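Local atomic coordinates of putative aminopeptidase (Leishmania major, PDB entry 5NTH), a protein that probably removes amino-terminal residues from peptides as a manganese-dependent metalloaminopeptidase of the M17 family. Residues Gly261-Val266 / Ala274-Leu279; Ala475-Ile480 / Val496-Ser501. All blocks are in the same frame, centred on the assembly; numbering follows the deposited sequence.

Contact 1: Gly261-Val266 / Ala274-Leu279; sequences GGIYAV and AHLVTL
The first turn of a short helix, carrying Ile263, stands beside the loop residue Ala274 and the start of strand 275-282, with no backbone hydrogen bond between the two segments. Within 261-266 the turn is closed by Ala265 N, which bonds Gly261 O at 2.9 Å. Ile263 supplies every contact from the helical side. Its CG1 lies anti to the backbone N (chi1 -174°) and the chain stays extended beyond it, carrying CD1 out toward the strand. There CD1 of Ile263 lies 4.0 Å from CG of Leu276, while CD2 of Leu276 lies almost as near; the two side chains run obliquely past each other. CD1 of Ile263 also rests 3.8 Å from His275 O, a van der Waals approach to the peptide. Nearer the helix, the Ala274 methyl CB sits 4.0 Å from Ile263 O. Leu255 and Val394 also pack on Ile263, and the carboxylate of Asp397 accepts its backbone N-H. The Ile263 side chain lies about 9 Å from those of Lys298 and Glu390, both manganese ligands. The helix is thus joined to a strand of the catalytic domain's large mixed sheet through buried, largely apolar packing, so shape and dispersion, rather than directional polar bonds, hold this interface.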
loop_
_atom_site.group_PDB
_atom_site.type_symbol
_atom_site.label_atom_id
_atom_site.label_comp_id
_atom_site.label_asym_id
_atom_site.label_seq_id
_atom_site.Cartn_x
_atom_site.Cartn_y
_atom_site.Cartn_z
ATOM N N GLY A 261 31.522 -3.526 17.165
ATOM C CA GLY A 261 30.224 -2.925 17.418
ATOM C C GLY A 261 29.146 -3.225 16.375
ATOM O O GLY A 261 27.954 -3.285 16.694
ATOM N N GLY A 262 29.557 -3.421 15.129
ATOM C CA GLY A 262 28.619 -3.593 14.036
ATOM C C GLY A 262 27.883 -4.901 14.177
ATOM O O GLY A 262 26.658 -4.931 14.162
ATOM N N ILE A 263 28.623 -5.986 14.325
ATOM C CA ILE A 263 27.987 -7.284 14.443
ATOM C C ILE A 263 27.356 -7.522 15.824
ATOM O O ILE A 263 26.327 -8.174 15.918
ATOM C CB ILE A 263 28.922 -8.436 14.063
ATOM C CG1 ILE A 263 28.135 -9.757 14.074
ATOM C CG2 ILE A 263 30.130 -8.502 14.996
ATOM C CD1 ILE A 263 28.928 -10.944 13.581
ATOM N N TYR A 264 27.957 -7.003 16.886
ATOM C CA TYR A 264 27.320 -7.088 18.190
ATOM C C TYR A 264 25.961 -6.355 18.204
ATOM O O TYR A 264 24.991 -6.839 18.786
ATOM C CB TYR A 264 28.213 -6.511 19.280
ATOM C CG TYR A 264 27.477 -6.478 20.578
ATOM C CD1 TYR A 264 27.361 -7.617 21.358
ATOM C CD2 TYR A 264 26.822 -5.325 20.999
ATOM C CE1 TYR A 264 26.648 -7.607 22.550
ATOM C CE2 TYR A 264 26.114 -5.301 22.187
ATOM C CZ TYR A 264 26.029 -6.448 22.957
ATOM O OH TYR A 264 25.318 -6.425 24.128
ATOM N N ALA A 265 25.913 -5.175 17.585
ATOM C CA ALA A 265 24.667 -4.411 17.479
ATOM C C ALA A 265 23.551 -5.205 16.794
ATOM O O ALA A 265 22.395 -5.192 17.259
ATOM C CB ALA A 265 24.905 -3.116 16.718
ATOM N N VAL A 266 23.897 -5.878 15.692
ATOM C CA VAL A 266 22.900 -6.536 14.835
ATOM C C VAL A 266 22.256 -7.717 15.560
ATOM O O VAL A 266 21.016 -7.920 15.478
ATOM C CB VAL A 266 23.503 -7.007 13.484
ATOM C CG1 VAL A 266 22.524 -7.875 12.705
ATOM C CG2 VAL A 266 23.851 -5.821 12.617
ATOM N N ALA A 274 25.489 -13.420 18.935
ATOM C CA ALA A 274 26.341 -13.289 17.775
ATOM C C ALA A 274 27.702 -13.998 17.935
ATOM O O ALA A 274 28.190 -14.174 19.047
ATOM C CB ALA A 274 26.546 -11.819 17.458
ATOM N N HIS A 275 28.282 -14.424 16.809
ATOM C CA HIS A 275 29.634 -14.981 16.781
ATOM C C HIS A 275 30.354 -14.523 15.536
ATOM O O HIS A 275 29.791 -14.547 14.441
ATOM C CB HIS A 275 29.670 -16.510 16.662
ATOM C CG HIS A 275 28.954 -17.259 17.737
ATOM N ND1 HIS A 275 27.586 -17.222 17.889
ATOM C CD2 HIS A 275 29.410 -18.162 18.640
ATOM C CE1 HIS A 275 27.239 -18.024 18.881
ATOM N NE2 HIS A 275 28.326 -18.614 19.349
ATOM N N LEU A 276 31.622 -14.168 15.701
ATOM C CA LEU A 276 32.550 -14.254 14.594
ATOM C C LEU A 276 33.318 -15.548 14.758
ATOM O O LEU A 276 33.960 -15.785 15.773
ATOM C CB LEU A 276 33.473 -13.047 14.522
ATOM C CG LEU A 276 32.835 -11.844 13.825
ATOM C CD1 LEU A 276 33.712 -10.642 14.030
ATOM C CD2 LEU A 276 32.668 -12.064 12.332
ATOM N N VAL A 277 33.206 -16.408 13.766
ATOM C CA VAL A 277 33.866 -17.682 13.811
ATOM C C VAL A 277 34.753 -17.727 12.583
ATOM O O VAL A 277 34.264 -17.514 11.462
ATOM C CB VAL A 277 32.863 -18.834 13.752
ATOM C CG1 VAL A 277 33.585 -20.170 13.914
ATOM C CG2 VAL A 277 31.784 -18.662 14.808
ATOM N N THR A 278 36.044 -17.994 12.804
ATOM C CA THR A 278 37.000 -18.081 11.729
ATOM C C THR A 278 37.797 -19.367 11.841
ATOM O O THR A 278 38.348 -19.676 12.900
ATOM C CB THR A 278 37.975 -16.918 11.720
ATOM O OG1 THR A 278 37.275 -15.710 11.410
ATOM C CG2 THR A 278 39.072 -17.163 10.656
ATOM N N LEU A 279 37.851 -20.099 10.727
ATOM C CA LEU A 279 38.663 -21.296 10.579
ATOM C C LEU A 279 39.754 -20.946 9.608
ATOM O O LEU A 279 39.499 -20.242 8.627
ATOM C CB LEU A 279 37.842 -22.456 10.007
ATOM C CG LEU A 279 36.994 -23.215 11.024
ATOM C CD1 LEU A 279 35.892 -22.341 11.587
ATOM C CD2 LEU A 279 36.409 -24.487 10.424
#

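Contact 2: Ala475-Ile480 / Val496-Ser501; sequences ADMRNI and VEQHLS
His499 N bonds to Val496 O at 3.1 Å, and this backbone link is followed by a type I beta turn from Glu497 to Leu500, closed by Leu500 N on Glu497 O at 3.2 Å. The turn presents two adjacent side chains, Gln498 and His499, to one residue of the short strand 477-478, Met477, within the catalytic domain of the M17 family. Met477 CG is set between the backbone N and the carbonyl carbon (chi1 63°), and the chain then reaches across to the turn. Its sulfur forms a Met-aromatic contact with the imidazole: SD of Met477 lies 4.7 Å from the centroid of the His499 ring, approaching obliquely at 65° off the ring normal. The bend about the CG-SD bond (chi3 -41°) carries the terminal methyl to Gln498, so sulfur and methyl address neighbouring residues. Gln498 CB in turn lies over one face of the His499 ring, offset toward its rim. The other ring nitrogen, ND1, is hydrogen-bonded to Ser378 OG, which should limit rotation of the ring. Met477 itself is held by backbone bonds to Ser381 and Glu383 of the adjoining strand, while Asp476 OD1 reaches Ala167 N of a neighbouring subunit. Across the contact, Met477 SD comes within 3.7 Å of His499 NE2, and Met477 CE within 3.9 Å of Gln498 CG.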
loop_
_atom_site.group_PDB
_atom_site.type_symbol
_atom_site.label_atom_id
_atom_site.label_comp_id
_atom_site.label_asym_id
_atom_site.label_seq_id
_atom_site.Cartn_x
_atom_site.Cartn_y
_atom_site.Cartn_z
ATOM N N ALA A 475 27.753 10.840 11.234
ATOM C CA ALA A 475 28.590 9.646 11.264
ATOM C C ALA A 475 29.313 9.545 9.952
ATOM O O ALA A 475 29.028 10.276 9.001
ATOM C CB ALA A 475 27.748 8.415 11.493
ATOM N N ASP A 476 30.264 8.636 9.902
ATOM C CA ASP A 476 31.077 8.498 8.701
ATOM C C ASP A 476 30.236 8.100 7.497
ATOM O O ASP A 476 30.452 8.616 6.411
ATOM C CB ASP A 476 32.250 7.542 8.939
ATOM C CG ASP A 476 33.259 8.117 9.903
ATOM O OD1 ASP A 476 33.655 9.332 9.714
ATOM O OD2 ASP A 476 33.636 7.354 10.844
ATOM N N MET A 477 29.245 7.235 7.728
ATOM C CA MET A 477 28.345 6.797 6.681
ATOM C C MET A 477 27.033 6.266 7.248
ATOM O O MET A 477 26.937 5.927 8.426
ATOM C CB MET A 477 29.019 5.676 5.924
ATOM C CG MET A 477 29.284 4.440 6.784
ATOM S SD MET A 477 30.486 3.287 6.105
ATOM C CE MET A 477 29.966 3.335 4.389
ATOM N N ARG A 478 26.038 6.149 6.386
ATOM C CA ARG A 478 24.806 5.436 6.744
ATOM C C ARG A 478 24.970 4.002 6.352
ATOM O O ARG A 478 26.034 3.640 5.887
ATOM C CB ARG A 478 23.631 6.053 6.021
ATOM C CG ARG A 478 23.572 7.501 6.385
ATOM C CD ARG A 478 22.292 8.185 6.070
ATOM N NE ARG A 478 22.028 9.113 7.170
ATOM C CZ ARG A 478 21.264 10.194 7.094
ATOM N NH1 ARG A 478 21.110 10.953 8.164
ATOM N NH2 ARG A 478 20.642 10.509 5.960
ATOM N N ASN A 479 23.946 3.179 6.522
ATOM C CA ASN A 479 24.018 1.819 6.011
ATOM C C ASN A 479 23.039 1.500 4.873
ATOM O O ASN A 479 22.868 0.353 4.537
ATOM C CB ASN A 479 23.834 0.842 7.149
ATOM C CG ASN A 479 22.390 0.668 7.515
ATOM O OD1 ASN A 479 21.579 1.576 7.314
ATOM N ND2 ASN A 479 22.040 -0.509 8.022
ATOM N N ILE A 480 22.384 2.503 4.301
ATOM C CA ILE A 480 21.486 2.334 3.131
ATOM C C ILE A 480 21.639 3.650 2.362
ATOM O O ILE A 480 22.019 4.649 2.939
ATOM C CB ILE A 480 20.003 2.069 3.533
ATOM N N VAL A 496 30.643 -2.692 2.618
ATOM C CA VAL A 496 31.583 -3.676 3.182
ATOM C C VAL A 496 33.021 -3.336 2.828
ATOM O O VAL A 496 33.928 -3.487 3.624
ATOM C CB VAL A 496 31.323 -5.105 2.680
ATOM C CG1 VAL A 496 32.135 -6.096 3.497
ATOM C CG2 VAL A 496 29.850 -5.479 2.788
ATOM N N GLU A 497 33.237 -2.886 1.615
ATOM C CA GLU A 497 34.579 -2.511 1.230
ATOM C C GLU A 497 35.216 -1.487 2.182
ATOM O O GLU A 497 36.421 -1.546 2.445
ATOM C CB GLU A 497 34.579 -1.945 -0.169
ATOM C CG GLU A 497 35.952 -1.877 -0.788
ATOM C CD GLU A 497 35.906 -1.311 -2.185
ATOM O OE1 GLU A 497 34.857 -0.742 -2.554
ATOM O OE2 GLU A 497 36.922 -1.432 -2.921
ATOM N N GLN A 498 34.429 -0.568 2.731
ATOM C CA GLN A 498 35.030 0.482 3.539
ATOM C C GLN A 498 35.628 -0.018 4.826
ATOM O O GLN A 498 36.359 0.717 5.453
ATOM C CB GLN A 498 34.024 1.567 3.875
ATOM C CG GLN A 498 33.306 2.195 2.704
ATOM C CD GLN A 498 34.220 2.451 1.522
ATOM O OE1 GLN A 498 34.203 1.692 0.547
ATOM N NE2 GLN A 498 35.035 3.486 1.605
ATOM N N HIS A 499 35.334 -1.250 5.231
ATOM C CA HIS A 499 35.777 -1.750 6.538
ATOM C C HIS A 499 37.000 -2.637 6.428
ATOM O O HIS A 499 37.433 -3.221 7.415
ATOM C CB HIS A 499 34.584 -2.369 7.299
ATOM C CG HIS A 499 33.491 -1.360 7.526
ATOM N ND1 HIS A 499 33.571 -0.386 8.499
ATOM C CD2 HIS A 499 32.377 -1.073 6.808
ATOM C CE1 HIS A 499 32.529 0.423 8.399
ATOM N NE2 HIS A 499 31.791 0.030 7.377
ATOM N N LEU A 500 37.575 -2.700 5.230
ATOM C CA LEU A 500 38.798 -3.461 5.025
ATOM C C LEU A 500 39.915 -2.686 5.665
ATOM O O LEU A 500 40.108 -1.514 5.353
ATOM C CB LEU A 500 39.152 -3.651 3.552
ATOM C CG LEU A 500 38.085 -4.249 2.645
ATOM C CD1 LEU A 500 38.433 -3.986 1.195
ATOM C CD2 LEU A 500 37.903 -5.730 2.901
ATOM N N SER A 501 40.644 -3.352 6.547
ATOM C CA SER A 501 41.867 -2.821 7.081
ATOM C C SER A 501 42.768 -2.226 5.992
ATOM O O SER A 501 42.886 -2.754 4.892
ATOM C CB SER A 501 42.629 -3.903 7.817
ATOM O OG SER A 501 43.977 -3.503 7.963
#

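Overall arrangement
Read from the N terminus, contact 1 comes first: it closes the short connection of seven residues between its segments, where the chain leaves helix 261-267 and enters strand 275-282, next to the edge strand 246-251 of the large sheet. The chain then supplies the manganese ligands Lys298, Asp303, Asp321, Asp388 and Glu390 before contact 2 closes a longer excursion from strand 477-478 through helix 488-497. The two closures are in series, neither nested nor crossing. The centres of contacts 1 and 2 lie 16 Å apart, and the contacts do not touch. Helix 391-404 bridges them: Ile393 and Val394 pack on Val266, Ile393 on Asn479, and Val399 on Val496 and Leu500, tying both into one catalytic domain.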